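Local coordinates for uncharacterized protein MG027 (Mycoplasma genitalium, PDB 1Q8C) that is of unknown function but adopts an all-helical fold resembling that of NusB proteins, which hints at a related, still unproven role, at residues Thr103-Cys108 and Leu128-His133. Numbering follows the deposited sequence.
Sequences TAVVLC and LLIMDH
Within 103-108 and 128-133, which belong to the successive helices 100-116 and 120-133, the two chains come nearest at V105 and I130, their CA atoms standing 7.6 Å apart. On the first segment a single atom, CG2 of V105, makes both side-chain contacts: it lies anti to its carbonyl carbon (chi1 169° for CG1), and from there meets two residues that are neighbours in sequence. It meets I130 through the methyl branch, CG2 to CG2 at 4.1 Å, where the two side chains run alongside each other, pointing opposite ways. The ethyl arm of I130 (CG1, CD1) leads toward the C108 side and leaves the CG2 methyl to make the contact. The same methyl of V105 also touches SD of M131 at 4.0 Å. These two groups of the second helix, CG2 of I130 and SD of M131, are 6.1 Å apart, and the valine methyl enters the notch between them. M131 begins with its CB pointing across rather than at the partner helix, but bends at chi2 (-75°) and again at chi3 (-85°) bring the sulfur forward, while CE turns aside and stays farther from V105 than SD does. All three residues are buried and the interface is small, 137 Å², held by apolar contacts alone. Helix 14-28 touches A104 and C108 as well as I130 and H133, and so bridges both partners, whereas V106 and L107 rest against helix 55-81. The arrangement is a buried aliphatic contact between successive helices in the core of an all-helical, NusB-like fold.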
loop_
_atom_site.group_PDB
_atom_site.type_symbol
_atom_site.label_atom_id
_atom_site.label_comp_id
_atom_site.label_asym_id
_atom_site.label_seq_id
_atom_site.Cartn_x
_atom_site.Cartn_y
_atom_site.Cartn_z
ATOM N N THR A 103 0.262 -0.068 7.596
ATOM C CA THR A 103 -0.965 -0.392 6.872
ATOM C C THR A 103 -0.957 0.294 5.493
ATOM O O THR A 103 -1.280 -0.325 4.501
ATOM C CB THR A 103 -2.244 0.018 7.675
ATOM O OG1 THR A 103 -2.309 -0.685 8.923
ATOM C CG2 THR A 103 -3.507 -0.429 6.956
ATOM N N ALA A 104 -0.563 1.564 5.435
ATOM C CA ALA A 104 -0.582 2.325 4.178
ATOM C C ALA A 104 0.383 1.711 3.169
ATOM O O ALA A 104 0.106 1.674 1.970
ATOM C CB ALA A 104 -0.228 3.802 4.443
ATOM N N VAL A 105 1.521 1.234 3.676
ATOM C CA VAL A 105 2.490 0.511 2.866
ATOM C C VAL A 105 1.892 -0.804 2.331
ATOM O O VAL A 105 2.068 -1.130 1.161
ATOM C CB VAL A 105 3.763 0.171 3.656
ATOM C CG1 VAL A 105 4.637 -0.815 2.855
ATOM C CG2 VAL A 105 4.530 1.436 4.014
ATOM N N VAL A 106 1.192 -1.555 3.177
ATOM C CA VAL A 106 0.585 -2.815 2.742
ATOM C C VAL A 106 -0.565 -2.552 1.736
ATOM O O VAL A 106 -0.687 -3.247 0.747
ATOM C CB VAL A 106 0.055 -3.662 3.919
ATOM C CG1 VAL A 106 -0.743 -4.858 3.389
ATOM C CG2 VAL A 106 1.208 -4.173 4.794
ATOM N N LEU A 107 -1.407 -1.567 1.988
ATOM C CA LEU A 107 -2.486 -1.261 1.041
ATOM C C LEU A 107 -1.961 -0.804 -0.311
ATOM O O LEU A 107 -2.623 -1.000 -1.325
ATOM C CB LEU A 107 -3.408 -0.191 1.610
ATOM C CG LEU A 107 -4.263 -0.720 2.756
ATOM C CD1 LEU A 107 -4.812 0.433 3.562
ATOM C CD2 LEU A 107 -5.370 -1.589 2.208
ATOM N N CYS A 108 -0.778 -0.199 -0.341
ATOM C CA CYS A 108 -0.222 0.269 -1.611
ATOM C C CYS A 108 0.185 -0.929 -2.456
ATOM O O CYS A 108 -0.067 -0.958 -3.651
ATOM C CB CYS A 108 0.947 1.243 -1.390
ATOM S SG CYS A 108 1.780 1.851 -2.908
ATOM N N LEU A 128 9.701 -3.132 1.823
ATOM C CA LEU A 128 10.646 -3.154 2.933
ATOM C C LEU A 128 11.598 -1.987 2.790
ATOM O O LEU A 128 12.060 -1.424 3.781
ATOM C CB LEU A 128 11.412 -4.483 2.950
ATOM C CG LEU A 128 10.568 -5.734 3.217
ATOM C CD1 LEU A 128 11.441 -6.968 3.438
ATOM C CD2 LEU A 128 9.645 -5.524 4.418
ATOM N N LEU A 129 11.856 -1.621 1.541
ATOM C CA LEU A 129 12.667 -0.461 1.220
ATOM C C LEU A 129 11.977 0.836 1.651
ATOM O O LEU A 129 12.636 1.771 2.097
ATOM C CB LEU A 129 12.947 -0.436 -0.288
ATOM C CG LEU A 129 14.292 0.128 -0.726
ATOM C CD1 LEU A 129 15.460 -0.500 0.056
ATOM C CD2 LEU A 129 14.457 -0.092 -2.230
ATOM N N ILE A 130 10.648 0.880 1.527
ATOM C CA ILE A 130 9.857 2.031 1.967
ATOM C C ILE A 130 9.761 2.091 3.504
ATOM O O ILE A 130 9.784 3.163 4.111
ATOM C CB ILE A 130 8.466 1.981 1.324
ATOM C CG1 ILE A 130 8.614 2.045 -0.213
ATOM C CG2 ILE A 130 7.586 3.092 1.881
ATOM C CD1 ILE A 130 7.298 2.296 -0.980
ATOM N N MET A 131 9.683 0.933 4.135
ATOM C CA MET A 131 9.681 0.871 5.593
ATOM C C MET A 131 11.000 1.432 6.152
ATOM O O MET A 131 10.997 2.154 7.141
ATOM C CB MET A 131 9.448 -0.572 6.049
ATOM C CG MET A 131 8.041 -1.073 5.691
ATOM S SD MET A 131 6.716 -0.431 6.731
ATOM C CE MET A 131 6.811 -1.645 8.121
ATOM N N ASP A 132 12.116 1.109 5.503
ATOM C CA ASP A 132 13.421 1.659 5.878
ATOM C C ASP A 132 13.450 3.173 5.700
ATOM O O ASP A 132 14.025 3.896 6.521
ATOM C CB ASP A 132 14.528 1.058 5.009
ATOM C CG ASP A 132 14.932 -0.342 5.443
ATOM O OD1 ASP A 132 14.469 -0.803 6.508
ATOM O OD2 ASP A 132 15.726 -1.035 4.765
ATOM N N HIS A 133 12.843 3.638 4.608
ATOM C CA HIS A 133 12.771 5.058 4.292
ATOM C C HIS A 133 12.083 5.834 5.407
ATOM O O HIS A 133 12.481 6.953 5.718
ATOM C CB HIS A 133 12.053 5.284 2.954
ATOM C CG HIS A 133 11.724 6.716 2.685
ATOM N ND1 HIS A 133 10.619 7.336 3.225
ATOM C CD2 HIS A 133 12.359 7.656 1.945
ATOM C CE1 HIS A 133 10.587 8.595 2.831
ATOM N NE2 HIS A 133 11.627 8.814 2.049
#